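Local structure of putative methyltransferase (Porphyromonas gingivalis, 3LL7) at residues 163-174 / 183-195. The protein is probably an S-adenosylmethionine-dependent methyltransferase whose natural substrate is not established. Residues are numbered along the deposited sequence; the frame is centred on the assembly and turned at random.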
loop_
_atom_site.group_PDB
_atom_site.type_symbol
_atom_site.label_atom_id
_atom_site.label_comp_id
_atom_site.label_asym_id
_atom_site.label_seq_id
_atom_site.Cartn_x
_atom_site.Cartn_y
_atom_site.Cartn_z
ATOM N N HIS A 163 -2.158 -25.170 -14.138
ATOM C CA HIS A 163 -0.719 -24.918 -14.012
ATOM C C HIS A 163 -0.371 -23.459 -14.333
ATOM O O HIS A 163 0.347 -23.196 -15.299
ATOM C CB HIS A 163 0.094 -25.885 -14.891
ATOM C CG HIS A 163 1.509 -26.064 -14.430
ATOM N ND1 HIS A 163 2.408 -25.019 -14.354
ATOM C CD2 HIS A 163 2.175 -27.164 -14.002
ATOM C CE1 HIS A 163 3.567 -25.469 -13.907
ATOM N NE2 HIS A 163 3.453 -26.766 -13.684
ATOM N N PRO A 164 -0.899 -22.501 -13.539
ATOM C CA PRO A 164 -0.692 -21.087 -13.867
ATOM C C PRO A 164 0.764 -20.641 -13.714
ATOM O O PRO A 164 1.542 -21.272 -12.984
ATOM C CB PRO A 164 -1.568 -20.372 -12.831
ATOM C CG PRO A 164 -1.493 -21.283 -11.640
ATOM C CD PRO A 164 -1.625 -22.651 -12.264
ATOM N N ASP A 165 1.120 -19.565 -14.409
ATOM C CA ASP A 165 2.445 -18.963 -14.260
ATOM C C ASP A 165 2.509 -18.325 -12.880
ATOM O O ASP A 165 3.531 -18.406 -12.204
ATOM C CB ASP A 165 2.683 -17.940 -15.367
ATOM C CG ASP A 165 2.736 -18.583 -16.744
ATOM O OD1 ASP A 165 3.768 -19.205 -17.046
ATOM O OD2 ASP A 165 1.763 -18.464 -17.527
ATOM N N TYR A 166 1.398 -17.730 -12.451
ATOM C CA TYR A 166 1.331 -17.083 -11.136
ATOM C C TYR A 166 0.080 -17.385 -10.329
ATOM O O TYR A 166 -1.029 -17.468 -10.869
ATOM C CB TYR A 166 1.472 -15.573 -11.264
ATOM C CG TYR A 166 2.532 -15.119 -12.217
ATOM C CD1 TYR A 166 3.836 -14.880 -11.777
ATOM C CD2 TYR A 166 2.234 -14.912 -13.567
ATOM C CE1 TYR A 166 4.831 -14.455 -12.671
ATOM C CE2 TYR A 166 3.212 -14.474 -14.456
ATOM C CZ TYR A 166 4.502 -14.251 -14.001
ATOM O OH TYR A 166 5.450 -13.805 -14.891
ATOM N N ILE A 167 0.282 -17.585 -9.033
ATOM C CA ILE A 167 -0.809 -17.708 -8.084
ATOM C C ILE A 167 -0.722 -16.520 -7.122
ATOM O O ILE A 167 0.298 -16.327 -6.437
ATOM C CB ILE A 167 -0.782 -19.061 -7.318
ATOM C CG1 ILE A 167 -1.070 -20.218 -8.288
ATOM C CG2 ILE A 167 -1.806 -19.072 -6.202
ATOM C CD1 ILE A 167 -0.854 -21.593 -7.712
ATOM N N TYR A 168 -1.793 -15.735 -7.092
ATOM C CA TYR A 168 -1.868 -14.537 -6.259
ATOM C C TYR A 168 -2.798 -14.774 -5.059
ATOM O O TYR A 168 -3.869 -15.385 -5.201
ATOM C CB TYR A 168 -2.339 -13.354 -7.111
ATOM C CG TYR A 168 -2.530 -12.094 -6.324
ATOM C CD1 TYR A 168 -1.433 -11.357 -5.865
ATOM C CD2 TYR A 168 -3.815 -11.652 -5.997
ATOM C CE1 TYR A 168 -1.634 -10.168 -5.117
ATOM C CE2 TYR A 168 -4.015 -10.511 -5.250
ATOM C CZ TYR A 168 -2.925 -9.782 -4.807
ATOM O OH TYR A 168 -3.144 -8.640 -4.079
ATOM N N VAL A 169 -2.371 -14.325 -3.880
ATOM C CA VAL A 169 -3.159 -14.470 -2.672
ATOM C C VAL A 169 -3.067 -13.204 -1.807
ATOM O O VAL A 169 -1.994 -12.634 -1.624
ATOM C CB VAL A 169 -2.764 -15.782 -1.901
ATOM C CG1 VAL A 169 -1.272 -15.782 -1.497
ATOM C CG2 VAL A 169 -3.717 -16.090 -0.722
ATOM N N ASP A 170 -4.203 -12.785 -1.278
ATOM C CA ASP A 170 -4.276 -11.623 -0.379
ATOM C C ASP A 170 -5.034 -12.081 0.866
ATOM O O ASP A 170 -6.259 -11.963 0.927
ATOM C CB ASP A 170 -4.979 -10.461 -1.124
ATOM C CG ASP A 170 -5.268 -9.250 -0.240
ATOM O OD1 ASP A 170 -4.729 -9.162 0.883
ATOM O OD2 ASP A 170 -6.073 -8.383 -0.678
ATOM N N PRO A 171 -4.301 -12.631 1.862
ATOM C CA PRO A 171 -4.971 -13.255 3.007
ATOM C C PRO A 171 -5.647 -12.244 3.928
ATOM O O PRO A 171 -5.319 -11.051 3.900
ATOM C CB PRO A 171 -3.839 -13.998 3.744
ATOM C CG PRO A 171 -2.565 -13.503 3.177
ATOM C CD PRO A 171 -2.860 -12.946 1.812
ATOM N N ALA A 172 -6.609 -12.725 4.712
ATOM C CA ALA A 172 -7.265 -11.919 5.730
ATOM C C ALA A 172 -6.673 -12.255 7.105
ATOM O O ALA A 172 -5.955 -13.258 7.256
ATOM C CB ALA A 172 -8.787 -12.153 5.698
ATOM N N ARG A 173 -6.964 -11.402 8.087
ATOM C CA ARG A 173 -6.430 -11.518 9.443
ATOM C C ARG A 173 -7.403 -12.315 10.313
ATOM O O ARG A 173 -8.563 -11.926 10.463
ATOM C CB ARG A 173 -6.211 -10.113 10.022
ATOM C CG ARG A 173 -5.588 -10.063 11.410
ATOM C CD ARG A 173 -5.437 -8.625 11.896
ATOM N NE ARG A 173 -4.796 -8.567 13.208
ATOM C CZ ARG A 173 -4.563 -7.448 13.895
ATOM N NH1 ARG A 173 -4.917 -6.264 13.408
ATOM N NH2 ARG A 173 -3.974 -7.516 15.081
ATOM N N ARG A 174 -6.937 -13.425 10.883
ATOM C CA ARG A 174 -7.816 -14.298 11.671
ATOM C C ARG A 174 -7.984 -13.832 13.119
ATOM O O ARG A 174 -7.018 -13.420 13.764
ATOM C CB ARG A 174 -7.320 -15.741 11.612
ATOM C CG ARG A 174 -7.947 -16.686 12.631
ATOM C CD ARG A 174 -7.521 -18.136 12.387
ATOM N NE ARG A 174 -6.090 -18.264 12.086
ATOM C CZ ARG A 174 -5.584 -18.442 10.866
ATOM N NH1 ARG A 174 -6.387 -18.515 9.810
ATOM N NH2 ARG A 174 -4.271 -18.540 10.700
ATOM N N ALA A 183 0.737 -11.267 12.843
ATOM C CA ALA A 183 1.808 -12.205 12.516
ATOM C C ALA A 183 1.459 -13.063 11.304
ATOM O O ALA A 183 0.282 -13.288 10.999
ATOM C CB ALA A 183 2.121 -13.096 13.721
ATOM N N ILE A 184 2.500 -13.542 10.627
ATOM C CA ILE A 184 2.382 -14.456 9.493
ATOM C C ILE A 184 1.575 -15.723 9.827
ATOM O O ILE A 184 0.939 -16.310 8.947
ATOM C CB ILE A 184 3.795 -14.839 8.969
ATOM C CG1 ILE A 184 3.769 -15.164 7.470
ATOM C CG2 ILE A 184 4.413 -15.961 9.834
ATOM C CD1 ILE A 184 3.569 -13.919 6.571
ATOM N N ALA A 185 1.600 -16.125 11.100
ATOM C CA ALA A 185 0.828 -17.271 11.588
ATOM C C ALA A 185 -0.679 -17.009 11.554
ATOM O O ALA A 185 -1.465 -17.947 11.537
ATOM C CB ALA A 185 1.279 -17.660 13.008
ATOM N N ASP A 186 -1.067 -15.732 11.516
ATOM C CA ASP A 186 -2.480 -15.331 11.572
ATOM C C ASP A 186 -3.151 -15.256 10.199
ATOM O O ASP A 186 -4.355 -14.996 10.117
ATOM C CB ASP A 186 -2.631 -13.976 12.276
ATOM C CG ASP A 186 -2.005 -13.956 13.659
ATOM O OD1 ASP A 186 -2.082 -14.979 14.374
ATOM O OD2 ASP A 186 -1.429 -12.907 14.021
ATOM N N CYS A 187 -2.379 -15.484 9.137
ATOM C CA CYS A 187 -2.893 -15.375 7.766
ATOM C C CYS A 187 -3.963 -16.411 7.442
ATOM O O CYS A 187 -3.805 -17.601 7.725
ATOM C CB CYS A 187 -1.759 -15.440 6.741
ATOM S SG CYS A 187 -0.813 -13.899 6.644
ATOM N N GLU A 188 -5.055 -15.928 6.861
ATOM C CA GLU A 188 -6.144 -16.776 6.383
ATOM C C GLU A 188 -6.383 -16.483 4.893
ATOM O O GLU A 188 -6.905 -15.420 4.562
ATOM C CB GLU A 188 -7.414 -16.481 7.184
ATOM C CG GLU A 188 -8.631 -17.250 6.727
ATOM C CD GLU A 188 -8.603 -18.673 7.211
ATOM O OE1 GLU A 188 -8.657 -18.868 8.444
ATOM O OE2 GLU A 188 -8.524 -19.589 6.362
ATOM N N PRO A 189 -6.028 -17.426 3.996
ATOM C CA PRO A 189 -5.532 -18.796 4.239
ATOM C C PRO A 189 -4.093 -18.826 4.742
ATOM O O PRO A 189 -3.345 -17.865 4.519
ATOM C CB PRO A 189 -5.580 -19.425 2.850
ATOM C CG PRO A 189 -5.386 -18.250 1.919
ATOM C CD PRO A 189 -6.171 -17.155 2.551
ATOM N N ASP A 190 -3.712 -19.927 5.395
ATOM C CA ASP A 190 -2.351 -20.095 5.916
ATOM C C ASP A 190 -1.388 -20.284 4.747
ATOM O O ASP A 190 -1.563 -21.184 3.930
ATOM C CB ASP A 190 -2.295 -21.283 6.891
ATOM C CG ASP A 190 -0.960 -21.392 7.636
ATOM O OD1 ASP A 190 -0.054 -20.555 7.448
ATOM O OD2 ASP A 190 -0.811 -22.354 8.411
ATOM N N LEU A 191 -0.379 -19.415 4.667
ATOM C CA LEU A 191 0.507 -19.357 3.497
ATOM C C LEU A 191 1.511 -20.500 3.399
ATOM O O LEU A 191 1.992 -20.833 2.308
ATOM C CB LEU A 191 1.265 -18.023 3.459
ATOM C CG LEU A 191 0.460 -16.736 3.298
ATOM C CD1 LEU A 191 1.407 -15.542 3.322
ATOM C CD2 LEU A 191 -0.377 -16.734 2.015
ATOM N N ILE A 192 1.846 -21.085 4.540
ATOM C CA ILE A 192 2.845 -22.143 4.565
ATOM C C ILE A 192 2.325 -23.450 3.940
ATOM O O ILE A 192 2.949 -23.953 3.004
ATOM C CB ILE A 192 3.500 -22.280 5.965
ATOM C CG1 ILE A 192 4.306 -20.998 6.250
ATOM C CG2 ILE A 192 4.407 -23.497 6.018
ATOM C CD1 ILE A 192 4.499 -20.649 7.728
ATOM N N PRO A 193 1.166 -23.977 4.402
ATOM C CA PRO A 193 0.643 -25.151 3.701
ATOM C C PRO A 193 0.258 -24.850 2.246
ATOM O O PRO A 193 0.406 -25.719 1.379
ATOM C CB PRO A 193 -0.598 -25.532 4.524
ATOM C CG PRO A 193 -0.368 -24.908 5.873
ATOM C CD PRO A 193 0.319 -23.622 5.554
ATOM N N LEU A 194 -0.211 -23.628 1.983
ATOM C CA LEU A 194 -0.601 -23.222 0.636
ATOM C C LEU A 194 0.578 -23.340 -0.329
ATOM O O LEU A 194 0.444 -23.897 -1.420
ATOM C CB LEU A 194 -1.127 -21.781 0.658
ATOM C CG LEU A 194 -1.759 -21.123 -0.577
ATOM C CD1 LEU A 194 -2.475 -19.854 -0.137
ATOM C CD2 LEU A 194 -0.749 -20.784 -1.677
ATOM N N ALA A 195 1.727 -22.801 0.086
ATOM C CA ALA A 195 2.948 -22.824 -0.715
ATOM C C ALA A 195 3.480 -24.247 -0.905
ATOM O O ALA A 195 3.869 -24.623 -2.012
ATOM C CB ALA A 195 4.025 -21.900 -0.095
#
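Ala185 O accepts a weak hydrogen bond from Arg174 NH2 at 3.0 Å, in the plane of the guanidinium. Only the backbone O is used, so the contact asks nothing of the methyl side chain. Asp186 closes the short 3-10 turn: its backbone O takes the Arg174 N-H at 3.1 Å and also lies over one face of the guanidinium, while its carboxylate OD2 receives the Ala183 N-H and steadies the turn from within. The long chain of Arg174, extended at first, bends at chi3 (43°), which sets the guanidinium beside Ala185 O and Cys187 O and near Glu188 OE1. Cys187 O receives NH2 from above its carbonyl plane; the compact thiol SG meanwhile packs on Pro171 CG at 3.9 Å. Glu188 and Ala172 form an antiparallel hydrogen-bonded pair: Ala172 N reaches Glu188 O at 2.7 Å, and Glu188 N returns to Ala172 O at 2.8 Å. An acidic side chain suits this exposed strand position near Arg174. Bent at chi2 (78°), it brings OE1 within 2.7 Å of Arg174 NH1, a salt bridge whose planes stand 85° apart; the hydrogen bond is bent and weak, so charge probably dominates.

A cis peptide precedes Pro189, where proline suits both the turn and the apolar contact of its CG with Val169 CG2. With Asp190 at the N-cap position, the helix begins, and branched leucines suit its inner side: Leu191 CD2 touches Val169 CG1 at 3.7 Å and also nears Pro171 CG, while Leu194 CD1 meets Val169 CG2. Both leucines also lean on strand 204-209. Helix 191-198 thus packs against the sheet in the crossover from strand 166-173 to its parallel neighbour 204-209, while strand 187-188 pairs antiparallel alongside the end of strand 166-173, whose other parallel neighbour is strand 96-99, an arrangement consistent with a class I methyltransferase core.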